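Long-range contacts in dUTPase (Streptococcus mutans, PDB 3H6X), which probably catalyses the hydrolysis of dUTP to dUMP and diphosphate as a trimeric, jelly-roll enzyme of nucleotide metabolism: residues 32-36 and 48-52; 39-45 and 104-110. All coordinates share one frame; numbering follows the deposited sequence.

Interaction 1 of 2, residues 32-36 and 48-52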
ATOM      1  N   LEU B  32      -7.132  -3.695 -13.785  1.00  6.23           N
ATOM      2  CA  LEU B  32      -7.936  -4.908 -13.709  1.00  5.56           C
ATOM      3  C   LEU B  32      -9.415  -4.539 -13.604  1.00  7.31           C
ATOM      4  O   LEU B  32      -9.776  -3.499 -13.046  1.00  7.07           O
ATOM      5  CB  LEU B  32      -7.503  -5.783 -12.513  1.00  5.42           C
ATOM      6  CG  LEU B  32      -6.228  -6.610 -12.710  1.00  7.04           C
ATOM      7  CD1 LEU B  32      -4.980  -5.750 -12.591  1.00  8.53           C
ATOM      8  CD2 LEU B  32      -6.183  -7.726 -11.670  1.00  5.63           C
ATOM      9  N   LYS B  33     -10.267  -5.392 -14.160  1.00  6.19           N
ATOM     10  CA  LYS B  33     -11.687  -5.076 -14.279  1.00  8.20           C
ATOM     11  C   LYS B  33     -12.541  -6.102 -13.547  1.00  9.00           C
ATOM     12  O   LYS B  33     -12.074  -7.189 -13.227  1.00  8.38           O
ATOM     13  CB  LYS B  33     -12.081  -5.047 -15.755  1.00  6.91           C
ATOM     14  CG  LYS B  33     -11.489  -3.856 -16.522  1.00  9.06           C
ATOM     15  CD  LYS B  33     -11.727  -3.988 -18.028  1.00 11.46           C
ATOM     16  CE  LYS B  33     -11.274  -2.716 -18.752  1.00 15.82           C
ATOM     17  NZ  LYS B  33     -11.425  -2.854 -20.238  1.00 20.86           N
ATOM     18  N   VAL B  34     -13.791  -5.721 -13.274  1.00  6.64           N
ATOM     19  CA  VAL B  34     -14.764  -6.580 -12.624  1.00  7.55           C
ATOM     20  C   VAL B  34     -15.261  -7.621 -13.611  1.00  7.44           C
ATOM     21  O   VAL B  34     -15.732  -7.266 -14.673  1.00  9.97           O
ATOM     22  CB  VAL B  34     -15.940  -5.715 -12.102  1.00  8.31           C
ATOM     23  CG1 VAL B  34     -17.036  -6.597 -11.528  1.00  9.28           C
ATOM     24  CG2 VAL B  34     -15.417  -4.728 -11.038  1.00  8.85           C
ATOM     25  N   ALA B  35     -15.149  -8.909 -13.270  1.00  6.97           N
ATOM     26  CA  ALA B  35     -15.394  -9.971 -14.262  1.00  8.69           C
ATOM     27  C   ALA B  35     -16.884 -10.226 -14.477  1.00 10.64           C
ATOM     28  O   ALA B  35     -17.324 -10.635 -15.550  1.00 11.63           O
ATOM     29  CB  ALA B  35     -14.719 -11.255 -13.837  1.00  9.09           C
ATOM     30  N   GLU B  36     -17.659  -9.983 -13.431  1.00  9.82           N
ATOM     31  CA  GLU B  36     -19.097 -10.192 -13.509  1.00 13.75           C
ATOM     32  C   GLU B  36     -19.778  -9.258 -12.540  1.00 13.28           C
ATOM     33  O   GLU B  36     -19.190  -8.856 -11.531  1.00 11.90           O
ATOM     34  CB  GLU B  36     -19.452 -11.629 -13.148  1.00 15.50           C
ATOM     35  CG  GLU B  36     -19.161 -11.966 -11.720  1.00 16.50           C
ATOM     36  CD  GLU B  36     -19.605 -13.374 -11.344  1.00 28.29           C
ATOM     37  OE1 GLU B  36     -20.007 -14.147 -12.256  1.00 28.14           O
ATOM     38  OE2 GLU B  36     -19.536 -13.696 -10.128  1.00 24.90           O
ATOM     39  N   VAL B  48     -14.164  -9.417  -5.107  1.00  7.57           N
ATOM     40  CA  VAL B  48     -14.668  -9.118  -6.443  1.00  8.39           C
ATOM     41  C   VAL B  48     -13.773  -9.845  -7.466  1.00  8.16           C
ATOM     42  O   VAL B  48     -12.568  -9.606  -7.502  1.00  7.78           O
ATOM     43  CB  VAL B  48     -14.637  -7.604  -6.678  1.00  7.08           C
ATOM     44  CG1 VAL B  48     -15.138  -7.235  -8.091  1.00  8.23           C
ATOM     45  CG2 VAL B  48     -15.467  -6.901  -5.587  1.00  7.80           C
ATOM     46  N   PRO B  49     -14.364 -10.711  -8.302  1.00  7.56           N
ATOM     47  CA  PRO B  49     -13.575 -11.417  -9.316  1.00  9.12           C
ATOM     48  C   PRO B  49     -13.116 -10.509 -10.433  1.00  6.44           C
ATOM     49  O   PRO B  49     -13.807  -9.609 -10.852  1.00  6.23           O
ATOM     50  CB  PRO B  49     -14.576 -12.437  -9.884  1.00  8.15           C
ATOM     51  CG  PRO B  49     -15.906 -11.763  -9.727  1.00  9.95           C
ATOM     52  CD  PRO B  49     -15.807 -10.995  -8.430  1.00 10.66           C
ATOM     53  N   THR B  50     -11.931 -10.819 -10.945  1.00  4.89           N
ATOM     54  CA  THR B  50     -11.255 -10.000 -11.894  1.00  6.60           C
ATOM     55  C   THR B  50     -11.134 -10.790 -13.223  1.00  5.97           C
ATOM     56  O   THR B  50     -10.881 -10.232 -14.294  1.00  6.32           O
ATOM     57  CB  THR B  50      -9.947  -9.760 -11.159  1.00 16.83           C
ATOM     58  OG1 THR B  50      -9.802  -8.407 -10.705  1.00 13.04           O
ATOM     59  CG2 THR B  50      -8.804 -10.423 -11.739  1.00  3.16           C
ATOM     60  N   GLY B  51     -11.362 -12.101 -13.152  1.00  5.45           N
ATOM     61  CA  GLY B  51     -11.336 -12.943 -14.346  1.00  6.88           C
ATOM     62  C   GLY B  51      -9.958 -13.310 -14.878  1.00  7.05           C
ATOM     63  O   GLY B  51      -9.846 -14.083 -15.841  1.00  6.44           O
ATOM     64  N   VAL B  52      -8.906 -12.807 -14.231  1.00  5.37           N
ATOM     65  CA  VAL B  52      -7.548 -13.051 -14.725  1.00  5.41           C
ATOM     66  C   VAL B  52      -6.590 -13.644 -13.692  1.00  5.90           C
ATOM     67  O   VAL B  52      -6.827 -13.570 -12.489  1.00  5.44           O
ATOM     68  CB  VAL B  52      -6.916 -11.760 -15.310  1.00  5.44           C
ATOM     69  CG1 VAL B  52      -7.730 -11.251 -16.511  1.00  7.39           C
ATOM     70  CG2 VAL B  52      -6.757 -10.682 -14.240  1.00  6.70           C
TER
HETATM   71  O   HOH W   1      -9.521  -7.913 -15.206  1.00  6.76           O
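A chi1 of 179° puts Val48 CG1 anti to the backbone N, and Val34 (chi1 175°) presents to it CG2, the branch beside its own N, at 3.9 Å, with Val34 CG1 nearly as close; the two isopropyl groups meet obliquely. Further along, Glu36 CG sits between its own N and carbonyl carbon, from where the extended side chain crosses that of Pro49 at about a right angle, meeting it at the ring's CG, 3.8 Å from Glu36 CG. Between these side-chain contacts the backbones are joined by one hydrogen bond, Ala35 N to Pro49 O at 2.9 Å and 159°, in which the N-H comes in above the carbonyl plane and misses the lone pairs. The methyl of Ala35 faces the chain where it turns, CB being 3.5 Å from Gly51 N, whose hydrogen bond goes instead to His98 NE2. A CA-H...O contact from Thr50 CA to Lys33 O (3.2 Å) lies alongside, and a water bridges Lys33 N and Thr50 O. At the other end, Leu32 reaches with CD2 to Thr50 CG2 (3.8 Å) and to Val52 CG2 (4.0 Å), while Phe7 packs on both Leu32 and Val52. Thr50 OG1 is buried here without a hydrogen-bonding partner. Strand 30-33 pairs with strand 118-126, whereas strand 45-49 pairs with 100-105. The ends of two strands from different sheets thus meet through apolar packing and a single backbone bond, an arrangement that fits the closed jelly-roll beta-barrel of the dUTPase subunit.

Interaction 2 of 2, residues 39-45 and 104-110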
ATOM      1  N   GLU B  39     -22.500  -7.213  -6.425  1.00 13.39           N
ATOM      2  CA  GLU B  39     -23.122  -6.313  -5.453  1.00 14.80           C
ATOM      3  C   GLU B  39     -22.376  -6.344  -4.121  1.00 12.98           C
ATOM      4  O   GLU B  39     -21.963  -7.409  -3.644  1.00 13.35           O
ATOM      5  CB  GLU B  39     -24.563  -6.747  -5.185  1.00 18.96           C
ATOM      6  CG  GLU B  39     -25.559  -6.314  -6.232  1.00 24.70           C
ATOM      7  CD  GLU B  39     -26.964  -6.766  -5.871  1.00 37.20           C
ATOM      8  OE1 GLU B  39     -27.149  -7.982  -5.641  1.00 39.81           O
ATOM      9  OE2 GLU B  39     -27.870  -5.911  -5.795  1.00 42.48           O
ATOM     10  N   ILE B  40     -22.231  -5.172  -3.508  1.00  9.78           N
ATOM     11  CA  ILE B  40     -21.616  -5.089  -2.191  1.00 10.86           C
ATOM     12  C   ILE B  40     -22.545  -4.334  -1.248  1.00 10.00           C
ATOM     13  O   ILE B  40     -22.765  -3.130  -1.415  1.00 10.66           O
ATOM     14  CB  ILE B  40     -20.237  -4.396  -2.234  1.00  9.61           C
ATOM     15  CG1 ILE B  40     -19.366  -5.037  -3.330  1.00 12.69           C
ATOM     16  CG2 ILE B  40     -19.569  -4.510  -0.887  1.00 11.17           C
ATOM     17  CD1 ILE B  40     -17.981  -4.448  -3.448  1.00 12.49           C
ATOM     18  N   SER B  41     -23.105  -5.058  -0.283  1.00 10.33           N
ATOM     19  CA  SER B  41     -24.011  -4.468   0.697  1.00 13.66           C
ATOM     20  C   SER B  41     -23.345  -3.387   1.543  1.00 13.81           C
ATOM     21  O   SER B  41     -22.131  -3.337   1.690  1.00  9.85           O
ATOM     22  CB  SER B  41     -24.591  -5.553   1.615  1.00 16.07           C
ATOM     23  OG  SER B  41     -25.261  -6.531   0.844  1.00 30.88           O
ATOM     24  N   ALA B  42     -24.160  -2.513   2.115  1.00 13.99           N
ATOM     25  CA  ALA B  42     -23.660  -1.493   3.027  1.00 13.47           C
ATOM     26  C   ALA B  42     -22.761  -2.082   4.102  1.00 12.02           C
ATOM     27  O   ALA B  42     -23.152  -3.018   4.811  1.00 12.54           O
ATOM     28  CB  ALA B  42     -24.842  -0.744   3.676  1.00 14.30           C
ATOM     29  N   GLY B  43     -21.547  -1.537   4.211  1.00 12.34           N
ATOM     30  CA  GLY B  43     -20.597  -1.984   5.214  1.00 11.05           C
ATOM     31  C   GLY B  43     -19.945  -3.345   5.001  1.00 11.96           C
ATOM     32  O   GLY B  43     -19.116  -3.769   5.822  1.00 12.63           O
ATOM     33  N   ALA B  44     -20.296  -4.026   3.914  1.00 10.35           N
ATOM     34  CA  ALA B  44     -19.818  -5.400   3.681  1.00 11.54           C
ATOM     35  C   ALA B  44     -18.461  -5.457   2.980  1.00  8.65           C
ATOM     36  O   ALA B  44     -18.076  -4.530   2.257  1.00  9.13           O
ATOM     37  CB  ALA B  44     -20.831  -6.178   2.883  1.00 12.05           C
ATOM     38  N   ILE B  45     -17.775  -6.580   3.173  1.00  8.72           N
ATOM     39  CA  ILE B  45     -16.554  -6.890   2.430  1.00  9.92           C
ATOM     40  C   ILE B  45     -16.860  -8.021   1.447  1.00 10.12           C
ATOM     41  O   ILE B  45     -17.392  -9.066   1.848  1.00  9.73           O
ATOM     42  CB  ILE B  45     -15.428  -7.356   3.351  1.00  9.98           C
ATOM     43  CG1 ILE B  45     -15.031  -6.258   4.345  1.00 10.54           C
ATOM     44  CG2 ILE B  45     -14.195  -7.764   2.511  1.00 10.60           C
ATOM     45  CD1 ILE B  45     -14.107  -6.736   5.432  1.00 12.81           C
ATOM     46  N   LYS B 104     -14.393  -3.187   0.325  1.00  7.72           N
ATOM     47  CA  LYS B 104     -15.367  -2.868   1.366  1.00  7.59           C
ATOM     48  C   LYS B 104     -16.202  -1.667   0.952  1.00  8.91           C
ATOM     49  O   LYS B 104     -15.682  -0.673   0.456  1.00  7.19           O
ATOM     50  CB  LYS B 104     -14.682  -2.570   2.706  1.00  8.72           C
ATOM     51  CG  LYS B 104     -15.707  -2.226   3.798  1.00 10.42           C
ATOM     52  CD  LYS B 104     -15.083  -2.166   5.181  1.00 16.05           C
ATOM     53  CE  LYS B 104     -16.098  -1.651   6.193  1.00 18.33           C
ATOM     54  NZ  LYS B 104     -15.538  -1.698   7.583  1.00 19.15           N
ATOM     55  N   ASN B 105     -17.513  -1.763   1.166  1.00  8.03           N
ATOM     56  CA  ASN B 105     -18.416  -0.650   0.912  1.00  8.79           C
ATOM     57  C   ASN B 105     -18.549   0.173   2.196  1.00  9.90           C
ATOM     58  O   ASN B 105     -19.147  -0.285   3.173  1.00 10.79           O
ATOM     59  CB  ASN B 105     -19.769  -1.215   0.485  1.00  8.34           C
ATOM     60  CG  ASN B 105     -20.825  -0.144   0.249  1.00 10.69           C
ATOM     61  OD1 ASN B 105     -20.586   1.052   0.426  1.00  9.76           O
ATOM     62  ND2 ASN B 105     -22.008  -0.578  -0.176  1.00  9.93           N
HETATM   63  N   MSE B 106     -17.976   1.379   2.181  1.00  8.56           N
HETATM   64  CA  MSE B 106     -17.993   2.270   3.330  1.00 11.30           C
HETATM   65  C   MSE B 106     -19.308   3.017   3.517  1.00 13.80           C
HETATM   66  O   MSE B 106     -19.500   3.655   4.554  1.00 19.24           O
HETATM   67  CB  MSE B 106     -16.894   3.318   3.204  1.00 14.55           C
HETATM   68  CG  MSE B 106     -15.517   2.755   3.111  1.00 13.97           C
HETATM   69 SE   MSE B 106     -14.217   4.247   3.016  0.71 20.80          SE
HETATM   70  CE  MSE B 106     -14.769   5.076   1.348  1.00 13.69           C
ATOM     71  N   THR B 107     -20.187   2.948   2.528  1.00 10.59           N
ATOM     72  CA  THR B 107     -21.431   3.724   2.546  1.00 14.64           C
ATOM     73  C   THR B 107     -22.604   2.963   3.162  1.00 15.21           C
ATOM     74  O   THR B 107     -22.482   1.804   3.536  1.00 12.09           O
ATOM     75  CB  THR B 107     -21.843   4.173   1.134  1.00 11.97           C
ATOM     76  OG1 THR B 107     -22.464   3.090   0.432  1.00 12.70           O
ATOM     77  CG2 THR B 107     -20.629   4.661   0.343  1.00 13.21           C
ATOM     78  N   ASP B 108     -23.757   3.623   3.221  1.00 15.20           N
ATOM     79  CA  ASP B 108     -24.949   3.001   3.790  1.00 17.09           C
ATOM     80  C   ASP B 108     -25.936   2.493   2.744  1.00 19.31           C
ATOM     81  O   ASP B 108     -27.068   2.138   3.085  1.00 19.76           O
ATOM     82  CB  ASP B 108     -25.652   3.955   4.778  1.00 18.65           C
ATOM     83  CG  ASP B 108     -26.169   5.212   4.108  1.00 29.71           C
ATOM     84  OD1 ASP B 108     -26.139   5.291   2.860  1.00 32.33           O
ATOM     85  OD2 ASP B 108     -26.616   6.138   4.829  1.00 35.05           O
ATOM     86  N   GLN B 109     -25.512   2.453   1.478  1.00 13.82           N
ATOM     87  CA  GLN B 109     -26.341   1.916   0.396  1.00 17.64           C
ATOM     88  C   GLN B 109     -25.560   0.862  -0.368  1.00 18.50           C
ATOM     89  O   GLN B 109     -24.346   0.986  -0.523  1.00 14.53           O
ATOM     90  CB  GLN B 109     -26.716   3.008  -0.588  1.00 19.84           C
ATOM     91  CG  GLN B 109     -27.391   4.204   0.031  1.00 29.98           C
ATOM     92  CD  GLN B 109     -28.907   4.098   0.002  1.00 39.14           C
ATOM     93  OE1 GLN B 109     -29.492   3.601  -0.959  1.00 41.88           O
ATOM     94  NE2 GLN B 109     -29.551   4.586   1.051  1.00 40.69           N
ATOM     95  N   THR B 110     -26.260  -0.147  -0.869  1.00 12.66           N
ATOM     96  CA  THR B 110     -25.618  -1.175  -1.682  1.00 14.60           C
ATOM     97  C   THR B 110     -24.946  -0.536  -2.887  1.00 15.02           C
ATOM     98  O   THR B 110     -25.520   0.352  -3.528  1.00 13.51           O
ATOM     99  CB  THR B 110     -26.642  -2.228  -2.138  1.00 16.77           C
ATOM    100  OG1 THR B 110     -27.081  -2.951  -0.986  1.00 14.46           O
ATOM    101  CG2 THR B 110     -26.025  -3.200  -3.139  1.00 14.19           C
TER
HETATM  102  O   HOH W   2     -27.118  -2.300   1.585  1.00 14.38           O
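A type II beta turn, Ser41 to Ala44, is docked on an Asx turn built by Asn105. With CG anti to the backbone N (chi1 177°), the Asn105 amide is directed to the carbonyls of Ile40 and Ser41 at the start of the turn, and its two N-H groups go to the two different segments: ND2 is 2.9 Å from Ile40 O, near the amide plane but above that carbonyl's own plane, and 2.8 Å from Gln109 O. A weak further bond runs from ND2 to Ser41 O. At the carbonyl end of the amide, OD1 accepts twice, from Thr107 OG1 on a lone pair (2.8 Å) and from Thr107 N above the plane (2.9 Å). The amide is therefore fixed in its rotation, and Thr107 OG1 in turn takes Gln109 N in an ST turn. These surface loops follow strands 38-40 and 100-105 of the jelly-roll, the latter running antiparallel to the strand beginning at Ile45; Asn105 N meets Ala44 O at 3.0 Å. Ile40 CG2 packs on Asn105 CB (3.6 Å), and Ala42 CB rests 3.5 Å from Thr107 O. A water links Ala42 N with Thr110 OG1. The extended Lys104 chain runs past Ile45 CG1 and packs on Met106 of a neighbouring subunit.

How the interactions relate
From the N terminus, the chain leaves strand 30-33, passes through 38-40 and 45-49, and returns beside its start: interaction 1 closes this short loop of eleven intervening residues, tying 45-49 to 30-33 of the other sheet. Interaction 2 begins inside that loop, at 39-45, and waits for 58 further residues, through strands 52-55, 60-66, 76-78 and 82-85 and helix 69-74, before 104-110 closes it. The two contacts therefore cross along the sequence. Interaction 1 uses the end of strand 45-49, interaction 2 its start at Ile45 with the end of 100-105, its neighbour in the sheet; Val48 CG2 packs on Ile40 CD1 at 4.1 Å. Interaction 1 sits near the chain's centre, whereas interaction 2 lies at the surface.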